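Local coordinates for protein esterase A (PDB 5GKV) that probably hydrolyses ester substrates as a serine hydrolase of the beta-lactamase and penicillin-binding protein family, at residues 323-328 with 335-340; 328-333 with 374-379; 341-346 with 367-372; 354-359 with 381-386. One frame throughout, in Å; residues are numbered along the deposited sequence.

Overall arrangement
The four contacts run from the edge of the antiparallel sheet of a beta-lactamase-like domain to the C-terminal helix packed against it. Contact 1 is the edge hairpin, and its loop continues into contact 2, centred about 10 Å away, where it meets helix 373-384. N325 ties the two together through Y331 and G332. Contact 3, about 11 Å from contact 2 between centres, joins the turn after strand 338-341 to the loop leading into that helix, and Y331 OH bonds to S341 OG between them. Contact 4 lies farther along the helix, about 19 Å from contact 3 between centres. The probable active site borders contacts 1 and 3, where residues 340-342 run past S80 and K83.

Contact 1. Residues 323-328 with 335-340; sequences MRNEPN and AEAFGH
With its CG anti to the backbone N (chi1 -173°) and a last bend at chi3, M323 lays its methyl CE over one face of the H340 imidazole. This CH-pi contact puts CE 4.3 Å from the ring centroid, almost on the normal. The backbones run antiparallel beneath it: M323 and G339 form a hydrogen-bonded pair, with M323 N to G339 O at 2.8 Å and G339 N to M323 O at 2.9 Å, while R324 faces F338 across a non-hydrogen-bonded pair. Past the strands E326 N bonds to A335 O (3.1 Å). E326 CG, set between N and C by chi1 of 49°, touches the same oxygen at 3.3 Å. The carboxylate then meets the R324 guanidinium in its plane in a salt bridge, R324 NH1 to E326 OE1 at 2.9 Å, nearly straight, on the anti lone pair of OE1. A335 O lies over one guanidinium face, and R324 NH2 touches E336 CB at 3.7 Å. N325 turns its amide to Y331, G332 and T334, tying the connecting loop to the hairpin. This is the edge hairpin of a beta-lactamase-type sheet, whose inner strand ends in H340-S341, followed by G342, probably the counterpart of the family's KTG motif, beside K83 and Y169.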
loop_
_atom_site.group_PDB
_atom_site.type_symbol
_atom_site.label_atom_id
_atom_site.label_comp_id
_atom_site.label_asym_id
_atom_site.label_seq_id
_atom_site.Cartn_x
_atom_site.Cartn_y
_atom_site.Cartn_z
ATOM N N MET A 323 6.140 -4.715 -2.573
ATOM C CA MET A 323 6.054 -5.808 -3.528
ATOM C C MET A 323 6.928 -5.468 -4.729
ATOM O O MET A 323 6.788 -4.394 -5.321
ATOM C CB MET A 323 4.603 -6.037 -3.958
ATOM C CG MET A 323 4.418 -7.276 -4.836
ATOM S SD MET A 323 2.691 -7.638 -5.238
ATOM C CE MET A 323 1.814 -6.544 -4.060
ATOM N N ARG A 324 7.850 -6.360 -5.069
ATOM C CA ARG A 324 8.609 -6.174 -6.296
ATOM C C ARG A 324 7.786 -6.668 -7.492
ATOM O O ARG A 324 6.790 -7.375 -7.343
ATOM C CB ARG A 324 9.956 -6.901 -6.196
ATOM C CG ARG A 324 10.748 -6.469 -4.951
ATOM C CD ARG A 324 12.103 -7.181 -4.847
ATOM N NE ARG A 324 13.026 -6.718 -5.880
ATOM C CZ ARG A 324 13.342 -7.407 -6.969
ATOM N NH1 ARG A 324 12.815 -8.607 -7.171
ATOM N NH2 ARG A 324 14.194 -6.892 -7.855
ATOM N N ASN A 325 8.193 -6.250 -8.691
ATOM C CA ASN A 325 7.305 -6.389 -9.845
ATOM C C ASN A 325 7.350 -7.804 -10.418
ATOM O O ASN A 325 6.304 -8.426 -10.637
ATOM C CB ASN A 325 7.659 -5.334 -10.895
ATOM C CG ASN A 325 6.575 -5.175 -11.963
ATOM O OD1 ASN A 325 5.398 -5.476 -11.732
ATOM N ND2 ASN A 325 6.978 -4.703 -13.135
ATOM N N GLU A 326 8.544 -8.346 -10.647
ATOM C CA GLU A 326 8.660 -9.737 -11.077
ATOM C C GLU A 326 8.123 -10.625 -9.969
ATOM O O GLU A 326 8.297 -10.302 -8.787
ATOM C CB GLU A 326 10.114 -10.097 -11.395
ATOM C CG GLU A 326 11.096 -9.686 -10.306
ATOM C CD GLU A 326 12.500 -10.233 -10.551
ATOM O OE1 GLU A 326 13.351 -10.073 -9.663
ATOM O OE2 GLU A 326 12.743 -10.825 -11.629
ATOM N N PRO A 327 7.504 -11.765 -10.335
ATOM C CA PRO A 327 7.383 -12.310 -11.689
ATOM C C PRO A 327 6.053 -12.009 -12.387
ATOM O O PRO A 327 5.788 -12.576 -13.445
ATOM C CB PRO A 327 7.498 -13.817 -11.444
ATOM C CG PRO A 327 6.721 -14.002 -10.173
ATOM C CD PRO A 327 7.001 -12.729 -9.338
ATOM N N ASN A 328 5.209 -11.151 -11.812
ATOM C CA ASN A 328 3.879 -10.977 -12.380
ATOM C C ASN A 328 3.765 -9.760 -13.285
ATOM O O ASN A 328 2.887 -9.739 -14.157
ATOM C CB ASN A 328 2.843 -10.898 -11.250
ATOM C CG ASN A 328 2.916 -12.099 -10.316
ATOM O OD1 ASN A 328 2.596 -13.213 -10.716
ATOM N ND2 ASN A 328 3.350 -11.875 -9.068
ATOM N N ALA A 335 11.424 -5.553 -14.206
ATOM C CA ALA A 335 11.385 -6.582 -13.169
ATOM C C ALA A 335 11.627 -5.999 -11.785
ATOM O O ALA A 335 10.984 -6.416 -10.815
ATOM C CB ALA A 335 12.404 -7.686 -13.473
ATOM N N GLU A 336 12.536 -5.024 -11.667
ATOM C CA GLU A 336 12.930 -4.482 -10.372
ATOM C C GLU A 336 12.117 -3.252 -9.961
ATOM O O GLU A 336 12.439 -2.625 -8.947
ATOM C CB GLU A 336 14.437 -4.154 -10.344
ATOM C CG GLU A 336 14.927 -3.085 -11.327
ATOM C CD GLU A 336 15.193 -3.627 -12.746
ATOM O OE1 GLU A 336 14.800 -4.769 -13.074
ATOM O OE2 GLU A 336 15.795 -2.886 -13.552
ATOM N N ALA A 337 11.068 -2.903 -10.705
ATOM C CA ALA A 337 10.118 -1.924 -10.187
ATOM C C ALA A 337 9.412 -2.503 -8.962
ATOM O O ALA A 337 9.437 -3.714 -8.719
ATOM C CB ALA A 337 9.107 -1.535 -11.267
ATOM N N PHE A 338 8.759 -1.628 -8.194
ATOM C CA PHE A 338 8.225 -2.026 -6.897
ATOM C C PHE A 338 7.109 -1.076 -6.487
ATOM O O PHE A 338 7.024 0.067 -6.956
ATOM C CB PHE A 338 9.318 -2.032 -5.814
ATOM C CG PHE A 338 9.985 -0.696 -5.624
ATOM C CD1 PHE A 338 11.082 -0.342 -6.395
ATOM C CD2 PHE A 338 9.523 0.206 -4.672
ATOM C CE1 PHE A 338 11.696 0.872 -6.220
ATOM C CE2 PHE A 338 10.133 1.440 -4.509
ATOM C CZ PHE A 338 11.233 1.766 -5.277
ATOM N N GLY A 339 6.297 -1.543 -5.550
ATOM C CA GLY A 339 5.179 -0.745 -5.063
ATOM C C GLY A 339 4.299 -1.586 -4.173
ATOM O O GLY A 339 4.779 -2.471 -3.457
ATOM N N HIS A 340 3.005 -1.297 -4.212
ATOM C CA HIS A 340 2.068 -2.152 -3.512
ATOM C C HIS A 340 0.686 -1.914 -4.094
ATOM O O HIS A 340 0.403 -0.845 -4.652
ATOM C CB HIS A 340 2.094 -1.903 -1.996
ATOM C CG HIS A 340 1.829 -3.133 -1.178
ATOM N ND1 HIS A 340 0.581 -3.715 -1.086
ATOM C CD2 HIS A 340 2.652 -3.884 -0.405
ATOM C CE1 HIS A 340 0.654 -4.789 -0.312
ATOM N NE2 HIS A 340 1.900 -4.909 0.117
#

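Contact 2. Residues 328-333 with 374-379; sequences NFYYGP and RSVRLI
A type I beta turn, F329 to G332, packs Y330 and the backbone that follows it against V376 and I379 of helix 373-384, the C-terminal helix that lies on one face of the sheet in this beta-lactamase-like fold. The turn belongs to the loop between strands 323-324 and 338-341, so the contact joins the edge hairpin to the helix. V376 reaches out with CG2, which is anti to its own carbonyl carbon, and this methyl comes obliquely to the Y330 ring, 3.9 Å from CD1. The same methyl lies 3.8 Å from Y330 O. One face of that ring is covered by N328 CB from within the loop, 3.5 Å above the plane. One helical turn on, I379 works with two branches. Its CG2 presses on the peptide after Y331, 3.6 Å from Y331 C and 3.7 Å from G332 N, while CD1 reaches Y330 O at 3.8 Å. Methyls of V376 and I379 thus both touch the Y330 carbonyl oxygen, from different directions. G332 has a phi of 101°, a positive value readily taken up by glycine, and lets the chain swing past I379 into P333. Y331 directs its hydroxyl to S341 OG. The polar link of the contact is a water: it donates to Y330 O at 2.8 Å and to S375 OG at 2.9 Å, and that hydroxyl also bonds to D372 O at the start of the helix.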
loop_
_atom_site.group_PDB
_atom_site.type_symbol
_atom_site.label_atom_id
_atom_site.label_comp_id
_atom_site.label_asym_id
_atom_site.label_seq_id
_atom_site.Cartn_x
_atom_site.Cartn_y
_atom_site.Cartn_z
ATOM N N ASN A 328 5.209 -11.151 -11.812
ATOM C CA ASN A 328 3.879 -10.977 -12.380
ATOM C C ASN A 328 3.765 -9.760 -13.285
ATOM O O ASN A 328 2.887 -9.739 -14.157
ATOM C CB ASN A 328 2.843 -10.898 -11.250
ATOM C CG ASN A 328 2.916 -12.099 -10.316
ATOM O OD1 ASN A 328 2.596 -13.213 -10.716
ATOM N ND2 ASN A 328 3.350 -11.875 -9.068
ATOM N N PHE A 329 4.629 -8.760 -13.103
ATOM C CA PHE A 329 4.712 -7.591 -13.981
ATOM C C PHE A 329 3.400 -6.810 -14.030
ATOM O O PHE A 329 3.027 -6.243 -15.061
ATOM C CB PHE A 329 5.178 -7.999 -15.383
ATOM C CG PHE A 329 6.574 -8.545 -15.385
ATOM C CD1 PHE A 329 7.661 -7.686 -15.455
ATOM C CD2 PHE A 329 6.798 -9.912 -15.252
ATOM C CE1 PHE A 329 8.965 -8.182 -15.413
ATOM C CE2 PHE A 329 8.099 -10.415 -15.210
ATOM C CZ PHE A 329 9.178 -9.550 -15.292
ATOM N N TYR A 330 2.712 -6.744 -12.895
ATOM C CA TYR A 330 1.521 -5.915 -12.821
ATOM C C TYR A 330 1.839 -4.427 -12.763
ATOM O O TYR A 330 0.915 -3.622 -12.913
ATOM C CB TYR A 330 0.683 -6.311 -11.608
ATOM C CG TYR A 330 0.143 -7.719 -11.692
ATOM C CD1 TYR A 330 -0.347 -8.236 -12.898
ATOM C CD2 TYR A 330 0.105 -8.527 -10.563
ATOM C CE1 TYR A 330 -0.859 -9.529 -12.962
ATOM C CE2 TYR A 330 -0.398 -9.814 -10.620
ATOM C CZ TYR A 330 -0.877 -10.307 -11.808
ATOM O OH TYR A 330 -1.378 -11.586 -11.832
ATOM N N TYR A 331 3.103 -4.042 -12.544
ATOM C CA TYR A 331 3.507 -2.639 -12.547
ATOM C C TYR A 331 4.315 -2.283 -13.795
ATOM O O TYR A 331 5.126 -1.356 -13.771
ATOM C CB TYR A 331 4.309 -2.274 -11.293
ATOM C CG TYR A 331 3.642 -2.629 -9.984
ATOM C CD1 TYR A 331 2.260 -2.499 -9.815
ATOM C CD2 TYR A 331 4.395 -3.087 -8.916
ATOM C CE1 TYR A 331 1.655 -2.837 -8.611
ATOM C CE2 TYR A 331 3.808 -3.428 -7.712
ATOM C CZ TYR A 331 2.446 -3.297 -7.562
ATOM O OH TYR A 331 1.889 -3.641 -6.361
ATOM N N GLY A 332 4.086 -2.980 -14.892
ATOM C CA GLY A 332 4.793 -2.689 -16.118
ATOM C C GLY A 332 5.931 -3.661 -16.366
ATOM O O GLY A 332 6.062 -4.680 -15.686
ATOM N N PRO A 333 6.800 -3.336 -17.329
ATOM C CA PRO A 333 7.798 -4.312 -17.809
ATOM C C PRO A 333 9.078 -4.428 -16.988
ATOM O O PRO A 333 9.863 -5.354 -17.237
ATOM C CB PRO A 333 8.125 -3.787 -19.208
ATOM C CG PRO A 333 8.010 -2.283 -19.034
ATOM C CD PRO A 333 6.814 -2.094 -18.117
ATOM N N ARG A 374 -7.699 -3.201 -14.854
ATOM C CA ARG A 374 -7.866 -1.768 -15.119
ATOM C C ARG A 374 -6.548 -1.026 -14.905
ATOM O O ARG A 374 -6.139 -0.199 -15.735
ATOM C CB ARG A 374 -8.977 -1.188 -14.233
ATOM C CG ARG A 374 -10.380 -1.805 -14.504
ATOM C CD ARG A 374 -11.388 -1.385 -13.436
ATOM N NE ARG A 374 -11.073 -1.983 -12.126
ATOM C CZ ARG A 374 -11.663 -1.633 -10.984
ATOM N NH1 ARG A 374 -12.577 -0.664 -10.969
ATOM N NH2 ARG A 374 -11.329 -2.248 -9.858
ATOM N N SER A 375 -5.838 -1.347 -13.824
ATOM C CA SER A 375 -4.572 -0.675 -13.540
ATOM C C SER A 375 -3.464 -1.175 -14.458
ATOM O O SER A 375 -2.658 -0.377 -14.954
ATOM C CB SER A 375 -4.183 -0.863 -12.062
ATOM O OG SER A 375 -3.784 -2.198 -11.755
ATOM N N VAL A 376 -3.438 -2.486 -14.723
ATOM C CA VAL A 376 -2.369 -3.062 -15.540
ATOM C C VAL A 376 -2.412 -2.496 -16.957
ATOM O O VAL A 376 -1.375 -2.113 -17.518
ATOM C CB VAL A 376 -2.460 -4.597 -15.527
ATOM C CG1 VAL A 376 -1.383 -5.200 -16.411
ATOM C CG2 VAL A 376 -2.327 -5.121 -14.083
ATOM N N ARG A 377 -3.605 -2.422 -17.552
ATOM C CA ARG A 377 -3.727 -1.892 -18.911
ATOM C C ARG A 377 -3.259 -0.443 -18.979
ATOM O O ARG A 377 -2.652 -0.025 -19.972
ATOM C CB ARG A 377 -5.175 -1.977 -19.397
ATOM C CG ARG A 377 -5.709 -3.377 -19.675
ATOM C CD ARG A 377 -7.083 -3.289 -20.396
ATOM N NE ARG A 377 -8.160 -2.837 -19.508
ATOM C CZ ARG A 377 -8.921 -3.660 -18.787
ATOM N NH1 ARG A 377 -8.739 -4.977 -18.872
ATOM N NH2 ARG A 377 -9.880 -3.176 -18.000
ATOM N N LEU A 378 -3.560 0.351 -17.943
ATOM C CA LEU A 378 -3.144 1.754 -17.936
ATOM C C LEU A 378 -1.627 1.878 -17.861
ATOM O O LEU A 378 -1.015 2.655 -18.609
ATOM C CB LEU A 378 -3.798 2.500 -16.759
ATOM C CG LEU A 378 -5.303 2.769 -16.910
ATOM C CD1 LEU A 378 -5.925 3.217 -15.575
ATOM C CD2 LEU A 378 -5.553 3.823 -18.024
ATOM N N ILE A 379 -1.004 1.109 -16.967
ATOM C CA ILE A 379 0.448 1.164 -16.812
ATOM C C ILE A 379 1.131 0.676 -18.083
ATOM O O ILE A 379 2.146 1.231 -18.517
ATOM C CB ILE A 379 0.874 0.351 -15.573
ATOM C CG1 ILE A 379 0.321 1.016 -14.295
ATOM C CG2 ILE A 379 2.397 0.220 -15.489
ATOM C CD1 ILE A 379 0.407 0.132 -13.048
HETATM O O HOH W 1 -1.153 -3.076 -11.097
#

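Contact 3. Residues 341-346 with 367-372; sequences SGWGGS and NALIGD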
loop_
_atom_site.group_PDB
_atom_site.type_symbol
_atom_site.label_atom_id
_atom_site.label_comp_id
_atom_site.label_asym_id
_atom_site.label_seq_id
_atom_site.Cartn_x
_atom_site.Cartn_y
_atom_site.Cartn_z
ATOM N N SER A 341 -0.152 -2.935 -3.994
ATOM C CA SER A 341 -1.511 -2.866 -4.492
ATOM C C SER A 341 -2.488 -2.977 -3.331
ATOM O O SER A 341 -2.125 -3.395 -2.229
ATOM C CB SER A 341 -1.781 -3.970 -5.525
ATOM O OG SER A 341 -0.841 -3.875 -6.582
ATOM N N GLY A 342 -3.735 -2.610 -3.599
ATOM C CA GLY A 342 -4.744 -2.539 -2.564
ATOM C C GLY A 342 -5.977 -3.341 -2.930
ATOM O O GLY A 342 -6.286 -3.562 -4.105
ATOM N N TRP A 343 -6.667 -3.798 -1.883
ATOM C CA TRP A 343 -7.957 -4.470 -2.000
ATOM C C TRP A 343 -8.883 -3.736 -2.967
ATOM O O TRP A 343 -9.207 -2.564 -2.766
ATOM C CB TRP A 343 -8.601 -4.550 -0.609
ATOM C CG TRP A 343 -9.956 -5.185 -0.609
ATOM C CD1 TRP A 343 -11.168 -4.549 -0.699
ATOM C CD2 TRP A 343 -10.243 -6.581 -0.490
ATOM N NE1 TRP A 343 -12.194 -5.475 -0.663
ATOM C CE2 TRP A 343 -11.651 -6.726 -0.532
ATOM C CE3 TRP A 343 -9.450 -7.724 -0.350
ATOM C CZ2 TRP A 343 -12.275 -7.965 -0.442
ATOM C CZ3 TRP A 343 -10.074 -8.954 -0.258
ATOM C CH2 TRP A 343 -11.473 -9.066 -0.307
ATOM N N GLY A 344 -9.314 -4.421 -4.014
ATOM C CA GLY A 344 -10.250 -3.847 -4.953
ATOM C C GLY A 344 -9.622 -3.263 -6.204
ATOM O O GLY A 344 -10.332 -3.067 -7.200
ATOM N N GLY A 345 -8.320 -2.976 -6.188
ATOM C CA GLY A 345 -7.651 -2.685 -7.443
ATOM C C GLY A 345 -6.701 -1.501 -7.475
ATOM O O GLY A 345 -6.013 -1.328 -8.480
ATOM N N SER A 346 -6.635 -0.692 -6.413
ATOM C CA SER A 346 -5.701 0.432 -6.413
ATOM C C SER A 346 -4.247 -0.054 -6.394
ATOM O O SER A 346 -3.942 -1.191 -6.017
ATOM C CB SER A 346 -5.959 1.355 -5.213
ATOM O OG SER A 346 -5.520 0.777 -3.979
ATOM N N ASN A 367 -12.308 -7.957 -7.838
ATOM C CA ASN A 367 -11.976 -9.104 -6.999
ATOM C C ASN A 367 -10.587 -9.660 -7.299
ATOM O O ASN A 367 -10.299 -10.815 -6.959
ATOM C CB ASN A 367 -13.038 -10.195 -7.142
ATOM C CG ASN A 367 -12.952 -10.918 -8.469
ATOM O OD1 ASN A 367 -12.655 -10.311 -9.503
ATOM N ND2 ASN A 367 -13.202 -12.228 -8.448
ATOM N N ALA A 368 -9.724 -8.876 -7.943
ATOM C CA ALA A 368 -8.326 -9.249 -8.112
ATOM C C ALA A 368 -7.532 -8.695 -6.936
ATOM O O ALA A 368 -7.503 -7.478 -6.717
ATOM C CB ALA A 368 -7.768 -8.731 -9.438
ATOM N N LEU A 369 -6.891 -9.586 -6.173
ATOM C CA LEU A 369 -6.141 -9.133 -5.009
ATOM C C LEU A 369 -4.966 -8.251 -5.422
ATOM O O LEU A 369 -4.662 -7.254 -4.756
ATOM C CB LEU A 369 -5.668 -10.344 -4.205
ATOM C CG LEU A 369 -6.844 -11.159 -3.658
ATOM C CD1 LEU A 369 -6.456 -12.607 -3.351
ATOM C CD2 LEU A 369 -7.416 -10.466 -2.425
ATOM N N ILE A 370 -4.287 -8.614 -6.514
ATOM C CA ILE A 370 -3.277 -7.772 -7.144
ATOM C C ILE A 370 -3.446 -7.904 -8.650
ATOM O O ILE A 370 -4.069 -8.846 -9.152
ATOM C CB ILE A 370 -1.826 -8.138 -6.740
ATOM C CG1 ILE A 370 -1.536 -9.601 -7.074
ATOM C CG2 ILE A 370 -1.592 -7.876 -5.254
ATOM C CD1 ILE A 370 -0.167 -10.078 -6.616
ATOM N N GLY A 371 -2.883 -6.939 -9.370
ATOM C CA GLY A 371 -2.929 -6.969 -10.820
ATOM C C GLY A 371 -4.321 -6.800 -11.390
ATOM O O GLY A 371 -4.677 -7.479 -12.363
ATOM N N ASP A 372 -5.127 -5.932 -10.793
ATOM C CA ASP A 372 -6.422 -5.620 -11.376
ATOM C C ASP A 372 -6.190 -5.130 -12.800
ATOM O O ASP A 372 -5.377 -4.216 -13.002
ATOM C CB ASP A 372 -7.137 -4.549 -10.552
ATOM C CG ASP A 372 -8.528 -4.246 -11.064
ATOM O OD1 ASP A 372 -8.669 -3.659 -12.165
ATOM O OD2 ASP A 372 -9.495 -4.612 -10.353
HETATM O O HOH W 2 -1.832 -4.144 -8.875
HETATM O O HOH W 3 -5.351 -4.986 -6.460
HETATM O O HOH W 4 -8.812 -7.047 -4.222
HETATM O O HOH W 5 -4.448 -3.850 -8.607
#
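L369, D372 and S341 bury the most surface here, L369 working through an outer methyl and the other two mainly through CB. L369 CD2 comes obliquely to the six-membered ring of W343, 3.7 Å from CZ3, an apolar contact at the outer end of the interface. At the other end, D372 lays its CB on the backbone of the turn, 3.7 Å from G345 CA. Its CG stands anti to the backbone N (chi1 -176°), which carries the carboxylate over the glycines while OD1 pairs with R374 in a salt bridge. D372 is also the N-cap of helix 373-384, so the carboxylate caps the helix start while CB packs on the turn. S341 turns its CB to I370 CG2 (3.9 Å), and its OG, besides its partner Y331, meets a water that accepts from G371 N at 3.0 Å. Between these touches the two backbones are bridged by water. One accepts from G344 N at 2.7 Å and donates to A368 O; another joins G345 O to D372 N; a third lies at G342 O, with a weak second link to L369 O. Solvent molecules thus satisfy much of the facing backbone. The turn from G342 to G345 is type II, closed by G345 N to G342 O at 3.0 Å. It links strands 338-341 and 347-351, and the opposing loop connects strand 356-362 to helix 373-384. The segment just before helix 82-95 lies beside the turn: S341 O bonds to S80 OG, probably the nucleophile of the family's SxxK motif, and the F79 and W343 rings meet edge-to-face.

Contact 4. Residues 354-359 with 381-386; sequences RGVSGA and AAYASL
The guanidinium of R354 meets the Y383 ring in an unusual way: the arginine offers a face, the tyrosine an edge. Their planes are 72° apart, with NH1 near the plane of the ring and 3.9 Å from CD2. R354 does not use the aromatic face, so this is no cation-pi stack. R354 gets there by folding back on itself, bent at chi2 (-81°) and chi3 (-64°), which also brings NH2 to 3.6 Å from L386 CD1. L386 is the last residue of the chain. Deeper in, V356 fits against both Y383 and L386. Its CG2 approaches the Y383 ring obliquely, 3.6 Å from CZ and 3.2 Å from OH, while CG1 passes L386 CD1 at 4.2 Å, the two side chains running antiparallel as they pass. V356 opens strand 356-362 and, with G355, faces D351 in a G1 beta bulge. D351 takes the Y383 hydroxyl on OD2 and R354 N on OD1, tying the helix and the turn leading into the bulge to one carboxylate. Chemically, then, the contact is mainly van der Waals, with the polar end of Y383 satisfied by D351. The carboxylate probably polarises the phenol, whereas R354 lends mostly its flat surface and carries its charge at the exposed margin.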
loop_
_atom_site.group_PDB
_atom_site.type_symbol
_atom_site.label_atom_id
_atom_site.label_comp_id
_atom_site.label_asym_id
_atom_site.label_seq_id
_atom_site.Cartn_x
_atom_site.Cartn_y
_atom_site.Cartn_z
ATOM N N ARG A 354 13.775 3.209 -15.086
ATOM C CA ARG A 354 13.270 4.112 -16.113
ATOM C C ARG A 354 12.956 5.505 -15.574
ATOM O O ARG A 354 12.668 6.408 -16.364
ATOM C CB ARG A 354 12.015 3.515 -16.767
ATOM C CG ARG A 354 12.148 2.054 -17.206
ATOM C CD ARG A 354 12.858 1.930 -18.533
ATOM N NE ARG A 354 12.108 2.557 -19.617
ATOM C CZ ARG A 354 11.234 1.922 -20.392
ATOM N NH1 ARG A 354 10.983 0.628 -20.211
ATOM N NH2 ARG A 354 10.610 2.587 -21.357
ATOM N N GLY A 355 12.992 5.708 -14.258
ATOM C CA GLY A 355 12.673 7.012 -13.701
ATOM C C GLY A 355 11.194 7.360 -13.651
ATOM O O GLY A 355 10.856 8.536 -13.503
ATOM N N VAL A 356 10.296 6.380 -13.742
ATOM C CA VAL A 356 8.867 6.675 -13.812
ATOM C C VAL A 356 8.170 6.113 -12.577
ATOM O O VAL A 356 8.708 5.277 -11.847
ATOM C CB VAL A 356 8.219 6.127 -15.102
ATOM C CG1 VAL A 356 8.955 6.645 -16.329
ATOM C CG2 VAL A 356 8.198 4.605 -15.102
ATOM N N SER A 357 6.954 6.598 -12.342
ATOM C CA SER A 357 6.122 6.122 -11.243
ATOM C C SER A 357 4.667 6.336 -11.631
ATOM O O SER A 357 4.359 7.067 -12.582
ATOM C CB SER A 357 6.431 6.873 -9.936
ATOM O OG SER A 357 6.189 8.257 -10.145
ATOM N N GLY A 358 3.766 5.725 -10.866
ATOM C CA GLY A 358 2.354 5.935 -11.156
ATOM C C GLY A 358 1.466 5.419 -10.047
ATOM O O GLY A 358 1.913 4.731 -9.122
ATOM N N ALA A 359 0.184 5.760 -10.160
ATOM C CA ALA A 359 -0.796 5.224 -9.228
ATOM C C ALA A 359 -2.157 5.189 -9.898
ATOM O O ALA A 359 -2.507 6.089 -10.664
ATOM C CB ALA A 359 -0.864 6.065 -7.941
ATOM N N ALA A 381 -0.057 0.861 -21.134
ATOM C CA ALA A 381 -0.181 1.932 -22.119
ATOM C C ALA A 381 0.804 3.061 -21.850
ATOM O O ALA A 381 1.346 3.669 -22.790
ATOM C CB ALA A 381 -1.610 2.484 -22.128
ATOM N N ALA A 382 1.023 3.390 -20.574
ATOM C CA ALA A 382 1.963 4.458 -20.260
ATOM C C ALA A 382 3.371 4.072 -20.698
ATOM O O ALA A 382 4.077 4.869 -21.327
ATOM C CB ALA A 382 1.919 4.773 -18.764
ATOM N N TYR A 383 3.790 2.836 -20.382
ATOM C CA TYR A 383 5.122 2.391 -20.790
ATOM C C TYR A 383 5.249 2.305 -22.308
ATOM O O TYR A 383 6.320 2.594 -22.857
ATOM C CB TYR A 383 5.455 1.036 -20.160
ATOM C CG TYR A 383 6.096 1.142 -18.791
ATOM C CD1 TYR A 383 5.321 1.071 -17.631
ATOM C CD2 TYR A 383 7.477 1.295 -18.654
ATOM C CE1 TYR A 383 5.909 1.166 -16.368
ATOM C CE2 TYR A 383 8.069 1.387 -17.402
ATOM C CZ TYR A 383 7.275 1.323 -16.266
ATOM O OH TYR A 383 7.851 1.408 -15.026
ATOM N N ALA A 384 4.183 1.886 -23.004
ATOM C CA ALA A 384 4.233 1.813 -24.463
ATOM C C ALA A 384 4.308 3.192 -25.104
ATOM O O ALA A 384 4.579 3.293 -26.307
ATOM C CB ALA A 384 3.014 1.063 -25.010
ATOM N N SER A 385 4.061 4.247 -24.333
ATOM C CA SER A 385 4.156 5.614 -24.817
ATOM C C SER A 385 5.548 6.201 -24.650
ATOM O O SER A 385 5.811 7.292 -25.172
ATOM C CB SER A 385 3.138 6.497 -24.084
ATOM O OG SER A 385 1.819 6.032 -24.338
ATOM N N LEU A 386 6.429 5.516 -23.936
ATOM C CA LEU A 386 7.760 6.049 -23.646
ATOM C C LEU A 386 8.670 5.850 -24.849
ATOM O O LEU A 386 9.521 6.694 -25.118
ATOM C CB LEU A 386 8.359 5.368 -22.404
ATOM C CG LEU A 386 7.571 5.612 -21.105
ATOM C CD1 LEU A 386 8.102 4.789 -19.946
ATOM C CD2 LEU A 386 7.587 7.077 -20.748
#